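Local coordinates for protein predicted metal-dependent hydrolase of the TIM-barrel fold (Lactobacillus casei, PDB 2QPX) that is probably a metal-dependent hydrolase of the amidohydrolase type, holding two zinc ions in a TIM barrel, at residues D3-F8 against H340-P345; N52-H57 against L292-A297; T236-G241 against Y266-E271. One frame throughout, in Å; residues are numbered along the deposited sequence.

Following the chain from the N terminus, the lead into helix 6-11 enters contact 1, which joins 3-8 to the end of helix 323-342, closing a loop of 331 residues. Within that loop, contact 2 sets the start of helix 54-66 against the turn between helices 289-292 and 297-304. Contact 3 lies inside both: 236-241 and 266-271 follow the successive parallel strands 225-229 and 260-264, with 24 residues between them. The three loops therefore nest and none crosses another. Contact 1 lies away from the zinc site, whereas contacts 2 and 3 lie nearer to it and both touch the third subunit; no two of the three touch each other.

Contact 1 of 3, residues D3-F8 against H340-P345; sequences DDLSEF and HFNQLP. With EDO (1,2-ethanediol), chain M.
Asn-342 grips the N-terminal segment twice, through its main chain and its amide, tying the chain start to the last turn of helix 323-342 in the TIM-barrel fold. Asp-3 N gives a nearly straight hydrogen bond to Asn-342 O (2.9 Å, N-H...O 170°). Two residues on, Leu-5 N donates to the side-chain oxygen Asn-342 OD1 at 2.8 Å, a little out of the plane of the amide. These two bonds bracket Asp-3 O, which presses against Asn-342 CG at 3.1 Å; Asp-3 O and Asn-342 OD1 are both acceptors, so their closeness is packing and not a bond. The Asn-342 amide lies against the backbone running from Asp-3 to Leu-5, and the bond to Leu-5 N helps to fix its rotation.

Apolar packing continues inward. With its CG anti to the carbonyl carbon (chi1 -78°), Leu-5 slides past Asn-342 in the opposite direction and brings CD1 to within 3.5 Å of Phe-341 CB. The Phe-341 ring itself leads away from this segment, with His-340 CD2 over the centre of one face.

Further out, charge and neighbouring helices position the pieces. Asp-3 OD2 makes a salt bridge with Lys-352, which also donates to Phe-341 O; Leu-5 and Asp-3 both rest on Leu-349 of the same helix 349-367. Leu-344, just past the helix end, packs on Leu-54 of the second subunit. Asp-4 runs alongside the Asn-342 side chain, its carboxylate turned 86° from the amide. It serves mainly its own segment, as a cap at the entry to helix 6-11: Asp-4 OD1 accepts from Ser-6 N at 3.1 Å, met from above the carboxylate plane.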
loop_
_atom_site.group_PDB
_atom_site.type_symbol
_atom_site.label_atom_id
_atom_site.label_comp_id
_atom_site.label_asym_id
_atom_site.label_seq_id
_atom_site.Cartn_x
_atom_site.Cartn_y
_atom_site.Cartn_z
ATOM N N ASP A 3 -20.970 19.853 -5.581
ATOM C CA ASP A 3 -22.361 19.520 -5.450
ATOM C C ASP A 3 -22.638 19.149 -4.015
ATOM O O ASP A 3 -21.715 19.116 -3.198
ATOM C CB ASP A 3 -22.688 18.405 -6.414
ATOM C CG ASP A 3 -22.644 18.873 -7.872
ATOM O OD1 ASP A 3 -23.556 19.615 -8.278
ATOM O OD2 ASP A 3 -21.722 18.496 -8.628
ATOM N N ASP A 4 -23.909 18.943 -3.694
ATOM C CA ASP A 4 -24.276 18.375 -2.406
ATOM C C ASP A 4 -25.212 17.225 -2.626
ATOM O O ASP A 4 -26.427 17.366 -2.771
ATOM C CB ASP A 4 -24.897 19.313 -1.384
ATOM C CG ASP A 4 -25.050 18.598 -0.004
ATOM O OD1 ASP A 4 -24.570 17.415 0.178
ATOM O OD2 ASP A 4 -25.611 19.195 0.895
ATOM N N LEU A 5 -24.610 16.054 -2.612
ATOM C CA LEU A 5 -25.303 14.838 -2.951
ATOM C C LEU A 5 -25.940 14.107 -1.779
ATOM O O LEU A 5 -26.499 13.029 -1.974
ATOM C CB LEU A 5 -24.279 13.920 -3.652
ATOM C CG LEU A 5 -24.093 14.395 -5.097
ATOM C CD1 LEU A 5 -22.749 14.015 -5.643
ATOM C CD2 LEU A 5 -25.227 13.870 -5.969
ATOM N N SER A 6 -25.862 14.659 -0.568
ATOM C CA SER A 6 -26.355 13.967 0.631
ATOM C C SER A 6 -27.804 13.502 0.473
ATOM O O SER A 6 -28.132 12.354 0.732
ATOM C CB SER A 6 -26.207 14.855 1.879
ATOM O OG SER A 6 -26.311 14.097 3.073
ATOM N N GLU A 7 -28.690 14.406 0.070
ATOM C CA GLU A 7 -30.104 14.040 -0.013
ATOM C C GLU A 7 -30.364 12.977 -1.098
ATOM O O GLU A 7 -31.116 12.030 -0.899
ATOM C CB GLU A 7 -30.906 15.338 -0.200
ATOM C CG GLU A 7 -32.340 15.211 -0.568
ATOM C CD GLU A 7 -32.956 16.607 -0.717
ATOM O OE1 GLU A 7 -32.918 17.363 0.283
ATOM O OE2 GLU A 7 -33.420 16.948 -1.835
ATOM N N PHE A 8 -29.672 13.109 -2.226
ATOM C CA PHE A 8 -29.739 12.120 -3.286
ATOM C C PHE A 8 -29.288 10.732 -2.805
ATOM O O PHE A 8 -29.972 9.739 -3.013
ATOM C CB PHE A 8 -28.870 12.524 -4.483
ATOM C CG PHE A 8 -28.882 11.498 -5.581
ATOM C CD1 PHE A 8 -29.972 11.380 -6.416
ATOM C CD2 PHE A 8 -27.831 10.603 -5.762
ATOM C CE1 PHE A 8 -30.041 10.433 -7.407
ATOM C CE2 PHE A 8 -27.908 9.642 -6.779
ATOM C CZ PHE A 8 -28.991 9.536 -7.576
ATOM N N HIS A 340 -16.850 11.639 -1.770
ATOM C CA HIS A 340 -16.092 11.486 -3.001
ATOM C C HIS A 340 -16.672 12.333 -4.126
ATOM O O HIS A 340 -15.950 13.049 -4.841
ATOM C CB HIS A 340 -16.092 10.023 -3.448
ATOM C CG HIS A 340 -15.270 9.780 -4.683
ATOM N ND1 HIS A 340 -13.891 9.688 -4.653
ATOM C CD2 HIS A 340 -15.630 9.680 -5.986
ATOM C CE1 HIS A 340 -13.452 9.481 -5.884
ATOM N NE2 HIS A 340 -14.481 9.467 -6.714
ATOM N N PHE A 341 -17.957 12.191 -4.339
ATOM C CA PHE A 341 -18.576 12.805 -5.491
ATOM C C PHE A 341 -18.889 14.288 -5.329
ATOM O O PHE A 341 -18.940 15.000 -6.350
ATOM C CB PHE A 341 -19.824 12.060 -5.920
ATOM C CG PHE A 341 -19.524 10.735 -6.565
ATOM C CD1 PHE A 341 -18.957 10.673 -7.821
ATOM C CD2 PHE A 341 -19.746 9.555 -5.881
ATOM C CE1 PHE A 341 -18.641 9.437 -8.393
ATOM C CE2 PHE A 341 -19.450 8.338 -6.439
ATOM C CZ PHE A 341 -18.900 8.272 -7.693
ATOM N N ASN A 342 -19.056 14.778 -4.115
ATOM C CA ASN A 342 -19.409 16.212 -3.968
ATOM C C ASN A 342 -18.387 17.094 -4.658
ATOM O O ASN A 342 -18.775 17.998 -5.362
ATOM C CB ASN A 342 -19.519 16.630 -2.507
ATOM C CG ASN A 342 -20.905 16.407 -1.925
ATOM O OD1 ASN A 342 -21.817 15.965 -2.610
ATOM N ND2 ASN A 342 -21.067 16.729 -0.629
ATOM N N GLN A 343 -17.093 16.825 -4.486
ATOM C CA GLN A 343 -16.077 17.732 -5.034
ATOM C C GLN A 343 -15.339 17.155 -6.246
ATOM O O GLN A 343 -14.325 17.701 -6.679
ATOM C CB GLN A 343 -15.055 18.094 -3.951
ATOM N N LEU A 344 -15.823 16.049 -6.773
ATOM C CA LEU A 344 -15.143 15.401 -7.896
ATOM C C LEU A 344 -15.170 16.353 -9.096
ATOM O O LEU A 344 -16.259 16.835 -9.442
ATOM C CB LEU A 344 -15.838 14.122 -8.272
ATOM C CG LEU A 344 -15.043 13.137 -9.120
ATOM C CD1 LEU A 344 -13.837 12.559 -8.357
ATOM C CD2 LEU A 344 -16.002 12.091 -9.603
ATOM N N PRO A 345 -13.996 16.596 -9.741
ATOM C CA PRO A 345 -13.906 17.500 -10.914
ATOM C C PRO A 345 -14.457 16.902 -12.212
ATOM O O PRO A 345 -14.731 15.715 -12.305
ATOM C CB PRO A 345 -12.411 17.727 -11.060
ATOM C CG PRO A 345 -11.782 16.474 -10.528
ATOM C CD PRO A 345 -12.678 16.049 -9.384
HETATM C C1 EDO M . -26.133 9.851 2.512
HETATM O O1 EDO M . -26.282 11.222 2.873
HETATM C C2 EDO M . -25.371 9.241 3.659
HETATM O O2 EDO M . -24.198 10.023 3.878
#

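Contact 2 of 3, residues N52-H57 against L292-A297; sequences NRLAYH and LGPSGA. With EDO (1,2-ethanediol), chain E.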
loop_
_atom_site.group_PDB
_atom_site.type_symbol
_atom_site.label_atom_id
_atom_site.label_comp_id
_atom_site.label_asym_id
_atom_site.label_seq_id
_atom_site.Cartn_x
_atom_site.Cartn_y
_atom_site.Cartn_z
ATOM N N ASN A 52 -12.465 -2.700 21.839
ATOM C CA ASN A 52 -11.683 -1.498 21.727
ATOM C C ASN A 52 -11.309 -1.135 20.290
ATOM O O ASN A 52 -10.427 -0.296 20.046
ATOM C CB ASN A 52 -10.446 -1.566 22.664
ATOM C CG ASN A 52 -10.794 -1.232 24.102
ATOM O OD1 ASN A 52 -10.626 -2.056 24.998
ATOM N ND2 ASN A 52 -11.285 -0.041 24.318
ATOM N N ARG A 53 -12.001 -1.723 19.334
ATOM C CA ARG A 53 -11.990 -1.324 17.934
ATOM C C ARG A 53 -13.189 -0.472 17.661
ATOM O O ARG A 53 -14.227 -0.623 18.328
ATOM C CB ARG A 53 -12.047 -2.554 17.028
ATOM C CG ARG A 53 -10.905 -3.540 17.274
ATOM C CD ARG A 53 -11.047 -4.811 16.473
ATOM N NE ARG A 53 -10.962 -4.601 15.041
ATOM C CZ ARG A 53 -11.962 -4.677 14.168
ATOM N NH1 ARG A 53 -13.214 -4.885 14.529
ATOM N NH2 ARG A 53 -11.695 -4.558 12.895
ATOM N N LEU A 54 -13.105 0.350 16.623
ATOM C CA LEU A 54 -14.189 1.246 16.290
ATOM C C LEU A 54 -15.453 0.526 15.791
ATOM O O LEU A 54 -16.578 0.991 16.082
ATOM C CB LEU A 54 -13.734 2.283 15.262
ATOM C CG LEU A 54 -14.639 3.509 15.105
ATOM C CD1 LEU A 54 -14.796 4.261 16.465
ATOM C CD2 LEU A 54 -14.095 4.490 14.054
ATOM N N ALA A 55 -15.320 -0.603 15.101
ATOM C CA ALA A 55 -16.481 -1.276 14.512
ATOM C C ALA A 55 -17.551 -1.594 15.562
ATOM O O ALA A 55 -18.731 -1.395 15.341
ATOM C CB ALA A 55 -16.059 -2.573 13.767
ATOM N N TYR A 56 -17.114 -2.146 16.690
ATOM C CA TYR A 56 -18.055 -2.492 17.756
ATOM C C TYR A 56 -18.830 -1.260 18.195
ATOM O O TYR A 56 -20.068 -1.325 18.401
ATOM C CB TYR A 56 -17.329 -3.140 18.923
ATOM C CG TYR A 56 -18.157 -3.313 20.185
ATOM C CD1 TYR A 56 -19.211 -4.199 20.242
ATOM C CD2 TYR A 56 -17.866 -2.569 21.306
ATOM C CE1 TYR A 56 -19.949 -4.343 21.426
ATOM C CE2 TYR A 56 -18.575 -2.697 22.457
ATOM C CZ TYR A 56 -19.602 -3.601 22.536
ATOM O OH TYR A 56 -20.327 -3.715 23.734
ATOM N N HIS A 57 -18.118 -0.161 18.375
ATOM C CA HIS A 57 -18.802 1.083 18.755
ATOM C C HIS A 57 -19.772 1.594 17.720
ATOM O O HIS A 57 -20.843 2.128 18.083
ATOM C CB HIS A 57 -17.788 2.125 19.176
ATOM C CG HIS A 57 -17.079 1.737 20.424
ATOM N ND1 HIS A 57 -17.510 2.107 21.680
ATOM C CD2 HIS A 57 -16.003 0.919 20.626
ATOM C CE1 HIS A 57 -16.719 1.564 22.591
ATOM N NE2 HIS A 57 -15.793 0.837 21.977
ATOM N N LEU A 292 -16.361 -3.167 9.063
ATOM C CA LEU A 292 -15.465 -3.580 10.180
ATOM C C LEU A 292 -14.248 -2.695 10.324
ATOM O O LEU A 292 -13.515 -2.764 11.332
ATOM C CB LEU A 292 -15.079 -5.068 10.083
ATOM C CG LEU A 292 -16.242 -6.084 10.002
ATOM C CD1 LEU A 292 -15.736 -7.486 10.352
ATOM C CD2 LEU A 292 -17.397 -5.680 10.904
ATOM N N GLY A 293 -14.046 -1.825 9.346
ATOM C CA GLY A 293 -12.980 -0.786 9.401
ATOM C C GLY A 293 -13.603 0.548 9.074
ATOM O O GLY A 293 -13.183 1.266 8.112
ATOM N N PRO A 294 -14.605 0.928 9.865
ATOM C CA PRO A 294 -15.474 2.029 9.453
ATOM C C PRO A 294 -14.780 3.381 9.288
ATOM O O PRO A 294 -15.180 4.173 8.401
ATOM C CB PRO A 294 -16.557 2.035 10.554
ATOM C CG PRO A 294 -15.888 1.458 11.724
ATOM C CD PRO A 294 -15.027 0.387 11.176
ATOM N N SER A 295 -13.737 3.680 10.064
ATOM C CA SER A 295 -12.997 4.958 9.821
ATOM C C SER A 295 -12.221 4.994 8.489
ATOM O O SER A 295 -11.761 6.060 8.037
ATOM C CB SER A 295 -12.057 5.281 10.977
ATOM O OG SER A 295 -10.934 4.387 11.005
ATOM N N GLY A 296 -12.035 3.831 7.857
ATOM C CA GLY A 296 -11.287 3.764 6.598
ATOM C C GLY A 296 -12.132 3.767 5.341
ATOM O O GLY A 296 -11.597 3.865 4.256
ATOM N N ALA A 297 -13.453 3.679 5.472
ATOM C CA ALA A 297 -14.328 3.511 4.312
ATOM C C ALA A 297 -14.157 4.646 3.262
ATOM O O ALA A 297 -14.083 4.372 2.082
ATOM C CB ALA A 297 -15.811 3.385 4.787
HETATM C C1 EDO E . -15.420 -1.116 25.300
HETATM O O1 EDO E . -15.114 -2.278 26.042
HETATM C C2 EDO E . -14.247 -0.166 25.567
HETATM O O2 EDO E . -14.001 0.614 24.407
HETATM O O HOH W 1 -12.726 -1.289 13.756
#
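The Arg-53 guanidinium approaches Leu-292 O obliquely, and a water lies over the centre of one of its faces. Arg-53 NH2 makes a weak, bent hydrogen bond to Leu-292 O (3.0 Å, 124°); the stronger partner of this side chain is Leu-307 O of the third subunit, which accepts from NE. The His-57 ring has Tyr-56 CD2 over one face, offset toward the rim, and Arg-53 O at its edge. Also near its plane, the ethanediol oxygen O2 accepts from His-57 NE2 at 3.0 Å, an N-H that also has Lys-51 O as a partner. Asn-52, beside the same ethanediol, packs on Thr-311 of the third subunit; a glycine here would probably open a gap against that threonine at the subunit interface.

The rest of the direct side-chain packing is mostly apolar. Pro-294 CG comes within 3.9 Å of Ala-55 CA, while Ala-55 CB lies against Leu-292 O. Leu-54, its CG anti to the backbone N (chi1 -164°), crosses Pro-294 and sets CD2 3.8 Å from Ser-295 CB.

The water on the guanidinium accepts from Ala-55 N and donates to Leu-292 O at 2.9 Å. It thus bridges an N-H in the first turn of helix 54-66 to a carbonyl closing helix 289-292, a carbonyl that the arginine's positive charge would probably also polarise.

Contact 3 of 3, residues T236-G241 against Y266-E271; sequences TDMYLG and YPYHRE. With EDO (1,2-ethanediol), chain N.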
loop_
_atom_site.group_PDB
_atom_site.type_symbol
_atom_site.label_atom_id
_atom_site.label_comp_id
_atom_site.label_asym_id
_atom_site.label_seq_id
_atom_site.Cartn_x
_atom_site.Cartn_y
_atom_site.Cartn_z
ATOM N N THR A 236 -5.958 -17.265 7.460
ATOM C CA THR A 236 -5.844 -16.855 6.060
ATOM C C THR A 236 -4.422 -16.302 5.885
ATOM O O THR A 236 -3.911 -15.531 6.719
ATOM C CB THR A 236 -6.855 -15.775 5.710
ATOM O OG1 THR A 236 -8.209 -16.259 5.916
ATOM C CG2 THR A 236 -6.702 -15.312 4.256
ATOM N N ASP A 237 -3.765 -16.666 4.803
ATOM C CA ASP A 237 -2.475 -16.072 4.506
ATOM C C ASP A 237 -2.733 -14.838 3.623
ATOM O O ASP A 237 -2.905 -14.972 2.413
ATOM C CB ASP A 237 -1.581 -17.117 3.875
ATOM C CG ASP A 237 -0.189 -16.621 3.633
ATOM O OD1 ASP A 237 0.046 -15.403 3.819
ATOM O OD2 ASP A 237 0.650 -17.461 3.185
HETATM N N MSE A 238 -2.779 -13.648 4.256
HETATM C CA MSE A 238 -3.165 -12.410 3.551
HETATM C C MSE A 238 -2.099 -12.088 2.498
HETATM O O MSE A 238 -2.392 -11.362 1.514
HETATM C CB MSE A 238 -3.425 -11.223 4.546
HETATM C CG MSE A 238 -3.736 -9.806 3.910
HETATM SE SE MSE A 238 -3.682 -8.206 5.141
HETATM C CE MSE A 238 -5.535 -8.088 5.806
ATOM N N TYR A 239 -0.903 -12.629 2.660
ATOM C CA TYR A 239 0.167 -12.379 1.672
ATOM C C TYR A 239 -0.169 -12.944 0.308
ATOM O O TYR A 239 0.259 -12.397 -0.718
ATOM C CB TYR A 239 1.510 -12.921 2.208
ATOM C CG TYR A 239 2.740 -12.409 1.543
ATOM C CD1 TYR A 239 3.303 -11.196 1.938
ATOM C CD2 TYR A 239 3.370 -13.146 0.538
ATOM C CE1 TYR A 239 4.453 -10.708 1.321
ATOM C CE2 TYR A 239 4.539 -12.676 -0.069
ATOM C CZ TYR A 239 5.066 -11.447 0.329
ATOM O OH TYR A 239 6.212 -10.967 -0.292
ATOM N N LEU A 240 -0.952 -14.025 0.300
ATOM C CA LEU A 240 -1.381 -14.703 -0.926
ATOM C C LEU A 240 -2.715 -14.207 -1.426
ATOM O O LEU A 240 -3.299 -14.770 -2.371
ATOM C CB LEU A 240 -1.475 -16.224 -0.660
ATOM C CG LEU A 240 -0.125 -16.864 -0.323
ATOM C CD1 LEU A 240 -0.302 -18.386 -0.157
ATOM C CD2 LEU A 240 0.911 -16.557 -1.396
ATOM N N GLY A 241 -3.253 -13.185 -0.777
ATOM C CA GLY A 241 -4.565 -12.659 -1.130
ATOM C C GLY A 241 -4.520 -11.463 -2.059
ATOM O O GLY A 241 -5.546 -10.793 -2.218
ATOM N N TYR A 266 -9.501 -5.053 0.327
ATOM C CA TYR A 266 -8.567 -4.432 1.306
ATOM C C TYR A 266 -7.593 -5.443 1.907
ATOM O O TYR A 266 -8.038 -6.510 2.379
ATOM C CB TYR A 266 -9.398 -3.814 2.408
ATOM C CG TYR A 266 -8.623 -3.090 3.516
ATOM C CD1 TYR A 266 -8.153 -3.789 4.625
ATOM C CD2 TYR A 266 -8.363 -1.743 3.444
ATOM C CE1 TYR A 266 -7.430 -3.144 5.624
ATOM C CE2 TYR A 266 -7.681 -1.072 4.452
ATOM C CZ TYR A 266 -7.221 -1.781 5.537
ATOM O OH TYR A 266 -6.548 -1.122 6.539
ATOM N N PRO A 267 -6.278 -5.117 1.981
ATOM C CA PRO A 267 -5.625 -3.847 1.666
ATOM C C PRO A 267 -5.228 -3.644 0.212
ATOM O O PRO A 267 -4.493 -2.723 -0.067
ATOM C CB PRO A 267 -4.385 -3.884 2.579
ATOM C CG PRO A 267 -4.029 -5.256 2.516
ATOM C CD PRO A 267 -5.331 -6.040 2.598
ATOM N N TYR A 268 -5.743 -4.516 -0.673
ATOM C CA TYR A 268 -5.351 -4.565 -2.090
ATOM C C TYR A 268 -6.415 -3.969 -3.006
ATOM O O TYR A 268 -6.561 -4.345 -4.168
ATOM C CB TYR A 268 -5.080 -5.995 -2.487
ATOM C CG TYR A 268 -4.105 -6.734 -1.612
ATOM C CD1 TYR A 268 -2.765 -6.426 -1.612
ATOM C CD2 TYR A 268 -4.541 -7.789 -0.825
ATOM C CE1 TYR A 268 -1.864 -7.122 -0.822
ATOM C CE2 TYR A 268 -3.628 -8.515 -0.018
ATOM C CZ TYR A 268 -2.306 -8.153 -0.020
ATOM O OH TYR A 268 -1.400 -8.848 0.766
ATOM N N HIS A 269 -7.148 -3.000 -2.482
ATOM C CA HIS A 269 -8.173 -2.304 -3.253
ATOM C C HIS A 269 -7.630 -1.462 -4.418
ATOM O O HIS A 269 -8.303 -1.394 -5.449
ATOM C CB HIS A 269 -9.080 -1.509 -2.310
ATOM C CG HIS A 269 -8.326 -0.618 -1.394
ATOM N ND1 HIS A 269 -7.636 -1.093 -0.301
ATOM C CD2 HIS A 269 -8.037 0.710 -1.491
ATOM C CE1 HIS A 269 -6.983 -0.081 0.258
ATOM N NE2 HIS A 269 -7.232 1.029 -0.435
ATOM N N ARG A 270 -6.431 -0.888 -4.327
ATOM C CA ARG A 270 -5.860 -0.197 -5.492
ATOM C C ARG A 270 -5.561 -1.225 -6.589
ATOM O O ARG A 270 -5.714 -0.974 -7.760
ATOM C CB ARG A 270 -4.592 0.602 -5.155
ATOM C CG ARG A 270 -4.844 1.958 -4.493
ATOM C CD ARG A 270 -3.535 2.739 -4.183
ATOM N NE ARG A 270 -3.797 4.173 -3.903
ATOM C CZ ARG A 270 -3.050 4.956 -3.128
ATOM N NH1 ARG A 270 -2.046 4.461 -2.413
ATOM N NH2 ARG A 270 -3.344 6.238 -3.016
ATOM N N GLU A 271 -5.106 -2.393 -6.191
ATOM C CA GLU A 271 -4.789 -3.449 -7.147
ATOM C C GLU A 271 -6.066 -3.907 -7.838
ATOM O O GLU A 271 -6.081 -4.088 -9.062
ATOM C CB GLU A 271 -4.039 -4.616 -6.464
ATOM C CG GLU A 271 -2.602 -4.344 -6.027
ATOM C CD GLU A 271 -2.434 -3.567 -4.744
ATOM O OE1 GLU A 271 -3.399 -3.173 -4.075
ATOM O OE2 GLU A 271 -1.244 -3.340 -4.397
HETATM C C1 EDO N . 3.670 -16.860 2.450
HETATM O O1 EDO N . 2.756 -16.541 1.407
HETATM C C2 EDO N . 3.799 -15.665 3.386
HETATM O O2 EDO N . 3.270 -15.949 4.682
#
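Tyr-268 and selenomethionine Met-238 carry most of this contact between two loops that follow the parallel barrel strands 225-229 and 260-264, the strands that bring His-228 and His-264 to a zinc ion. Tyr-268 points toward 236-241, its CG anti to the carbonyl carbon (chi1 -53°), and its hydroxyl donates to Met-238 O at 2.8 Å, from 43° above the carbonyl plane. The ring passes alongside Gly-241, whose O lies 3.5 Å from Tyr-268 CD2. Pro-267 CG sits over the centre of one ring face; a cis peptide bond precedes this proline.

In the one of its two conformers described here, Met-238 meets Pro-267 tip to tip, SE 3.7 Å from Pro-267 CD. Nearer its root, Met-238 CG lies 4.1 Å from Tyr-268 CE2. Tyr-274 of the third subunit also packs on Met-238.

Gly-241 N reaches Met-238 O from the opposite face to the phenol, closing a 3-10 turn at 3.1 Å. An Asx turn of Asp-237 supports the start of that turn. Two donors thus satisfy one buried carbonyl, and the phenol hydrogen bond joins the 3-10 turn to the residue at the N-cap of helix 269-278.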